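Local coordinates for putative hydrogenase expression/formation protein hupG (Rhodopseudomonas palustris, PDB 2QSI) that is a putative hydrogenase expression/formation protein of the HupG/HyaE family, with a thioredoxin-like fold, probably assisting hydrogenase maturation, at residues I29-F40 and V87-P98. Sequence-based numbering, arbitrary orientation.
Sequences IAHSGKIVVLFF and VAVCPSLAVVQP
The ring of Phe-40 lies between Val-87 and Ala-94: with CG anti to its own carbonyl carbon (chi1 -65°), CE2 comes within 3.7 Å of Val-87 CG2, which approaches obliquely, while Ala-94 CB meets the ring at its edge. Cys-90 SG lies 4.0 Å from Phe-40 CB and is covalently linked to a DTT molecule, probably from the crystallisation liquor, in a pocket that Met-82 helps to line. Before strand 92-97 the chain passes through the cis peptide bond between Cys-90 and Pro-91, and the hydroxyl of Ser-92 donates to Val-89 O (OG to O, 2.6 Å), approaching from above the carbonyl plane. Strands 35-40 and 92-97 run antiparallel, joined by six backbone hydrogen bonds in the pairs Val-36/Val-96, Leu-38/Ala-94 and Phe-40/Ser-92. This antiparallel pairing, with a cis-proline leading into the second strand, is characteristic of the thioredoxin fold; the other edge of strand 92-97 pairs with a strand of the second subunit, continuing the sheet across the dimer. On the face carrying Phe-39, Leu-93 CD2 lies obliquely against the ring, 3.9 Å from Phe-39 CD1, and Leu-53, Ala-54 and Leu-57 of helix 50-62 also touch Phe-39. Further along, Ile-35 CG2 presses tightly on Val-95 CG1 (3.3 Å), while Ile-35 CD1 meets Gln-97 CG. Pro-98 wedges between the helix end and the strand start, its CG 3.2 Å from Lys-34 O and its CB 3.9 Å from Ile-29 CG2.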
ATOM      1  N   ILE A  29       0.233  -2.324   9.339  1.00 20.84           N
ATOM      2  CA  ILE A  29      -0.550  -2.245   8.134  1.00 21.39           C
ATOM      3  C   ILE A  29      -0.078  -3.273   7.161  1.00 21.47           C
ATOM      4  O   ILE A  29      -0.873  -4.037   6.610  1.00 21.59           O
ATOM      5  CB  ILE A  29      -0.449  -0.850   7.462  1.00 21.73           C
ATOM      6  CG1 ILE A  29      -1.014   0.197   8.384  1.00 20.87           C
ATOM      7  CG2 ILE A  29      -1.222  -0.840   6.125  1.00 19.83           C
ATOM      8  CD1 ILE A  29      -0.996   1.606   7.828  1.00 21.38           C
ATOM      9  N   ALA A  30       1.223  -3.295   6.946  1.00 21.84           N
ATOM     10  CA  ALA A  30       1.756  -4.042   5.813  1.00 22.55           C
ATOM     11  C   ALA A  30       1.447  -5.542   5.959  1.00 22.86           C
ATOM     12  O   ALA A  30       1.114  -6.211   4.961  1.00 22.97           O
ATOM     13  CB  ALA A  30       3.243  -3.765   5.657  1.00 22.09           C
ATOM     14  N   HIS A  31       1.472  -6.054   7.197  1.00 22.70           N
ATOM     15  CA  HIS A  31       1.225  -7.499   7.453  1.00 23.22           C
ATOM     16  C   HIS A  31      -0.128  -7.894   8.122  1.00 23.64           C
ATOM     17  O   HIS A  31      -0.278  -9.009   8.661  1.00 23.87           O
ATOM     18  CB  HIS A  31       2.397  -8.045   8.236  1.00 23.70           C
ATOM     19  CG  HIS A  31       3.719  -7.737   7.604  1.00 24.14           C
ATOM     20  ND1 HIS A  31       4.132  -8.311   6.423  1.00 24.87           N
ATOM     21  CD2 HIS A  31       4.715  -6.903   7.984  1.00 27.49           C
ATOM     22  CE1 HIS A  31       5.331  -7.852   6.107  1.00 26.88           C
ATOM     23  NE2 HIS A  31       5.715  -7.008   7.051  1.00 25.83           N
ATOM     24  N   SER A  32      -1.120  -7.009   8.034  1.00 22.78           N
ATOM     25  CA  SER A  32      -2.477  -7.294   8.517  1.00 21.98           C
ATOM     26  C   SER A  32      -3.236  -8.323   7.670  1.00 21.49           C
ATOM     27  O   SER A  32      -4.083  -9.068   8.192  1.00 21.64           O
ATOM     28  CB  SER A  32      -3.298  -5.997   8.523  1.00 22.37           C
ATOM     29  OG  SER A  32      -3.305  -5.421   7.224  1.00 23.66           O
ATOM     30  N   GLY A  33      -2.973  -8.322   6.361  1.00 19.85           N
ATOM     31  CA  GLY A  33      -3.743  -9.116   5.416  1.00 18.85           C
ATOM     32  C   GLY A  33      -5.205  -8.701   5.308  1.00 17.63           C
ATOM     33  O   GLY A  33      -6.050  -9.454   4.804  1.00 16.77           O
ATOM     34  N   LYS A  34      -5.498  -7.493   5.768  1.00 15.22           N
ATOM     35  CA  LYS A  34      -6.849  -6.988   5.820  1.00 14.78           C
ATOM     36  C   LYS A  34      -6.750  -5.524   5.518  1.00 13.75           C
ATOM     37  O   LYS A  34      -5.662  -4.959   5.594  1.00 15.46           O
ATOM     38  CB  LYS A  34      -7.434  -7.192   7.198  1.00 15.29           C
ATOM     39  CG  LYS A  34      -7.713  -8.693   7.554  1.00 16.18           C
ATOM     40  CD  LYS A  34      -8.650  -8.852   8.719  1.00 16.04           C
ATOM     41  CE  LYS A  34      -8.808 -10.333   9.138  1.00 18.74           C
ATOM     42  NZ  LYS A  34      -9.546 -10.391  10.434  1.00 20.54           N
ATOM     43  N   ILE A  35      -7.876  -4.911   5.219  1.00 12.74           N
ATOM     44  CA  ILE A  35      -7.951  -3.443   5.109  1.00 11.46           C
ATOM     45  C   ILE A  35      -7.918  -2.915   6.547  1.00 10.82           C
ATOM     46  O   ILE A  35      -8.593  -3.452   7.440  1.00 11.11           O
ATOM     47  CB  ILE A  35      -9.252  -3.002   4.380  1.00 11.82           C
ATOM     48  CG1 ILE A  35      -9.266  -3.404   2.875  1.00 14.02           C
ATOM     49  CG2 ILE A  35      -9.508  -1.512   4.514  1.00 11.34           C
ATOM     50  CD1 ILE A  35      -8.007  -3.155   2.188  1.00 19.41           C
ATOM     51  N   VAL A  36      -7.099  -1.895   6.757  1.00  9.88           N
ATOM     52  CA  VAL A  36      -6.910  -1.299   8.044  1.00  9.46           C
ATOM     53  C   VAL A  36      -7.754  -0.050   8.251  1.00  8.99           C
ATOM     54  O   VAL A  36      -7.815   0.833   7.410  1.00  8.37           O
ATOM     55  CB  VAL A  36      -5.406  -0.995   8.255  1.00  8.96           C
ATOM     56  CG1 VAL A  36      -5.192  -0.270   9.609  1.00 10.83           C
ATOM     57  CG2 VAL A  36      -4.604  -2.356   8.163  1.00  9.54           C
ATOM     58  N   VAL A  37      -8.397   0.016   9.408  1.00  8.47           N
ATOM     59  CA  VAL A  37      -9.115   1.205   9.815  1.00  8.38           C
ATOM     60  C   VAL A  37      -8.295   1.879  10.934  1.00  9.14           C
ATOM     61  O   VAL A  37      -8.166   1.337  12.060  1.00  9.58           O
ATOM     62  CB  VAL A  37     -10.518   0.873  10.290  1.00  8.87           C
ATOM     63  CG1 VAL A  37     -11.298   2.169  10.626  1.00  8.96           C
ATOM     64  CG2 VAL A  37     -11.273   0.071   9.209  1.00  8.93           C
ATOM     65  N   LEU A  38      -7.730   3.039  10.623  1.00  9.22           N
ATOM     66  CA  LEU A  38      -6.975   3.796  11.602  1.00  9.11           C
ATOM     67  C   LEU A  38      -7.892   4.825  12.195  1.00  8.40           C
ATOM     68  O   LEU A  38      -8.507   5.601  11.456  1.00  9.87           O
ATOM     69  CB  LEU A  38      -5.790   4.528  10.980  1.00 10.17           C
ATOM     70  CG  LEU A  38      -4.683   3.688  10.363  1.00 12.41           C
ATOM     71  CD1 LEU A  38      -3.636   4.639   9.728  1.00 11.89           C
ATOM     72  CD2 LEU A  38      -4.134   2.701  11.370  1.00 11.43           C
ATOM     73  N   PHE A  39      -7.962   4.802  13.523  1.00  7.85           N
ATOM     74  CA  PHE A  39      -8.790   5.682  14.339  1.00  7.89           C
ATOM     75  C   PHE A  39      -7.948   6.813  14.901  1.00  8.45           C
ATOM     76  O   PHE A  39      -7.064   6.589  15.734  1.00  8.18           O
ATOM     77  CB  PHE A  39      -9.428   4.869  15.476  1.00  7.35           C
ATOM     78  CG  PHE A  39     -10.163   5.685  16.486  1.00  8.18           C
ATOM     79  CD1 PHE A  39     -10.931   6.766  16.125  1.00  6.48           C
ATOM     80  CD2 PHE A  39     -10.142   5.293  17.829  1.00  8.89           C
ATOM     81  CE1 PHE A  39     -11.644   7.491  17.120  1.00  7.91           C
ATOM     82  CE2 PHE A  39     -10.814   5.982  18.771  1.00 10.90           C
ATOM     83  CZ  PHE A  39     -11.569   7.094  18.417  1.00  8.52           C
ATOM     84  N   PHE A  40      -8.261   8.026  14.426  1.00  8.95           N
ATOM     85  CA  PHE A  40      -7.730   9.286  14.987  1.00  9.18           C
ATOM     86  C   PHE A  40      -8.752   9.865  15.952  1.00  8.80           C
ATOM     87  O   PHE A  40      -9.873  10.274  15.562  1.00  8.34           O
ATOM     88  CB  PHE A  40      -7.444  10.270  13.863  1.00  9.01           C
ATOM     89  CG  PHE A  40      -6.343   9.815  12.930  1.00  9.43           C
ATOM     90  CD1 PHE A  40      -5.026  10.266  13.108  1.00 11.24           C
ATOM     91  CD2 PHE A  40      -6.592   8.906  11.892  1.00  8.40           C
ATOM     92  CE1 PHE A  40      -4.010   9.875  12.229  1.00  8.09           C
ATOM     93  CE2 PHE A  40      -5.566   8.458  11.066  1.00  7.38           C
ATOM     94  CZ  PHE A  40      -4.272   8.929  11.247  1.00  9.14           C
ATOM     95  N   VAL A  87      -5.688  12.750   6.356  1.00 13.63           N
ATOM     96  CA  VAL A  87      -6.736  13.037   7.346  1.00 14.13           C
ATOM     97  C   VAL A  87      -6.632  14.514   7.696  1.00 13.93           C
ATOM     98  O   VAL A  87      -5.565  14.985   8.065  1.00 14.06           O
ATOM     99  CB  VAL A  87      -6.554  12.180   8.619  1.00 14.46           C
ATOM    100  CG1 VAL A  87      -7.698  12.441   9.620  1.00 13.91           C
ATOM    101  CG2 VAL A  87      -6.516  10.674   8.251  1.00 12.96           C
ATOM    102  N   ALA A  88      -7.747  15.219   7.571  1.00 14.34           N
ATOM    103  CA  ALA A  88      -7.824  16.674   7.751  1.00 14.79           C
ATOM    104  C   ALA A  88      -8.095  17.060   9.187  1.00 15.08           C
ATOM    105  O   ALA A  88      -7.480  18.015   9.710  1.00 14.77           O
ATOM    106  CB  ALA A  88      -8.911  17.256   6.827  1.00 14.41           C
ATOM    107  N   VAL A  89      -9.001  16.327   9.838  1.00 14.88           N
ATOM    108  CA  VAL A  89      -9.486  16.685  11.174  1.00 14.81           C
ATOM    109  C   VAL A  89      -9.675  15.453  12.074  1.00 14.14           C
ATOM    110  O   VAL A  89      -9.676  14.318  11.592  1.00 13.94           O
ATOM    111  CB  VAL A  89     -10.834  17.454  11.060  1.00 15.02           C
ATOM    112  CG1 VAL A  89     -10.666  18.701  10.205  1.00 17.16           C
ATOM    113  CG2 VAL A  89     -11.950  16.554  10.504  1.00 14.69           C
ATOM    114  N   CYS A  90      -9.816  15.675  13.380  1.00 14.66           N
ATOM    115  CA  CYS A  90     -10.152  14.617  14.314  1.00 14.93           C
ATOM    116  C   CYS A  90     -11.510  14.903  14.930  1.00 14.87           C
ATOM    117  O   CYS A  90     -11.973  16.042  14.925  1.00 14.26           O
ATOM    118  CB  CYS A  90      -9.120  14.478  15.439  1.00 15.56           C
ATOM    119  SG  CYS A  90      -7.517  14.202  14.758  1.00 18.44           S
ATOM    120  N   PRO A  91     -12.205  13.860  15.367  1.00 13.61           N
ATOM    121  CA  PRO A  91     -11.890  12.443  15.143  1.00 13.51           C
ATOM    122  C   PRO A  91     -12.187  12.059  13.686  1.00 12.81           C
ATOM    123  O   PRO A  91     -13.010  12.709  13.023  1.00 14.56           O
ATOM    124  CB  PRO A  91     -12.821  11.707  16.113  1.00 12.84           C
ATOM    125  CG  PRO A  91     -13.948  12.667  16.365  1.00 14.44           C
ATOM    126  CD  PRO A  91     -13.463  14.058  16.104  1.00 13.56           C
ATOM    127  N   SER A  92     -11.478  11.053  13.191  1.00 13.24           N
ATOM    128  CA  SER A  92     -11.673  10.493  11.871  1.00 12.58           C
ATOM    129  C   SER A  92     -11.339   8.992  11.892  1.00 12.22           C
ATOM    130  O   SER A  92     -10.563   8.542  12.722  1.00 10.87           O
ATOM    131  CB  SER A  92     -10.723  11.161  10.827  1.00 14.17           C
ATOM    132  OG  SER A  92     -11.158  12.464  10.459  1.00 13.45           O
ATOM    133  N   LEU A  93     -11.913   8.265  10.938  1.00 10.98           N
ATOM    134  CA  LEU A  93     -11.387   6.969  10.508  1.00  9.53           C
ATOM    135  C   LEU A  93     -10.683   7.098   9.139  1.00  9.65           C
ATOM    136  O   LEU A  93     -11.284   7.596   8.168  1.00 11.91           O
ATOM    137  CB  LEU A  93     -12.512   5.963  10.389  1.00 10.72           C
ATOM    138  CG  LEU A  93     -13.370   5.769  11.625  1.00  8.30           C
ATOM    139  CD1 LEU A  93     -14.411   4.692  11.366  1.00  6.68           C
ATOM    140  CD2 LEU A  93     -12.448   5.335  12.781  1.00 10.38           C
ATOM    141  N   ALA A  94      -9.450   6.627   9.036  1.00  6.75           N
ATOM    142  CA  ALA A  94      -8.776   6.513   7.741  1.00  7.63           C
ATOM    143  C   ALA A  94      -8.744   5.037   7.375  1.00  7.79           C
ATOM    144  O   ALA A  94      -8.213   4.239   8.147  1.00  7.48           O
ATOM    145  CB  ALA A  94      -7.359   7.067   7.819  1.00  6.55           C
ATOM    146  N   VAL A  95      -9.335   4.691   6.207  1.00  8.56           N
ATOM    147  CA  VAL A  95      -9.404   3.315   5.716  1.00  7.62           C
ATOM    148  C   VAL A  95      -8.261   3.125   4.718  1.00  8.59           C
ATOM    149  O   VAL A  95      -8.206   3.810   3.673  1.00  9.02           O
ATOM    150  CB  VAL A  95     -10.755   3.013   5.097  1.00  7.80           C
ATOM    151  CG1 VAL A  95     -10.843   1.534   4.698  1.00  8.60           C
ATOM    152  CG2 VAL A  95     -11.880   3.390   6.080  1.00  8.43           C
ATOM    153  N   VAL A  96      -7.362   2.203   5.032  1.00  9.35           N
ATOM    154  CA  VAL A  96      -6.084   2.090   4.316  1.00  8.76           C
ATOM    155  C   VAL A  96      -5.886   0.670   3.778  1.00  8.75           C
ATOM    156  O   VAL A  96      -5.955  -0.287   4.544  1.00  9.76           O
ATOM    157  CB  VAL A  96      -4.904   2.396   5.241  1.00  8.56           C
ATOM    158  CG1 VAL A  96      -3.596   2.210   4.488  1.00  7.59           C
ATOM    159  CG2 VAL A  96      -4.975   3.826   5.829  1.00  9.58           C
ATOM    160  N   GLN A  97      -5.572   0.545   2.497  1.00  9.05           N
ATOM    161  CA  GLN A  97      -5.271  -0.736   1.917  1.00 10.10           C
ATOM    162  C   GLN A  97      -3.754  -0.949   1.962  1.00  9.84           C
ATOM    163  O   GLN A  97      -2.998  -0.128   1.439  1.00  8.34           O
ATOM    164  CB  GLN A  97      -5.762  -0.750   0.480  1.00 10.24           C
ATOM    165  CG  GLN A  97      -5.652  -2.044  -0.180  1.00 12.26           C
ATOM    166  CD  GLN A  97      -6.250  -2.002  -1.543  1.00 14.05           C
ATOM    167  OE1 GLN A  97      -5.700  -1.396  -2.443  1.00 18.62           O
ATOM    168  NE2 GLN A  97      -7.368  -2.671  -1.713  1.00 16.92           N
ATOM    169  N   PRO A  98      -3.311  -2.047   2.613  1.00 10.34           N
ATOM    170  CA  PRO A  98      -1.894  -2.346   2.650  1.00  9.96           C
ATOM    171  C   PRO A  98      -1.307  -2.571   1.270  1.00 10.15           C
ATOM    172  O   PRO A  98      -2.009  -3.046   0.342  1.00  9.02           O
ATOM    173  CB  PRO A  98      -1.815  -3.625   3.452  1.00 10.02           C
ATOM    174  CG  PRO A  98      -3.061  -3.752   4.190  1.00 10.95           C
ATOM    175  CD  PRO A  98      -4.101  -3.027   3.383  1.00 10.66           C
TER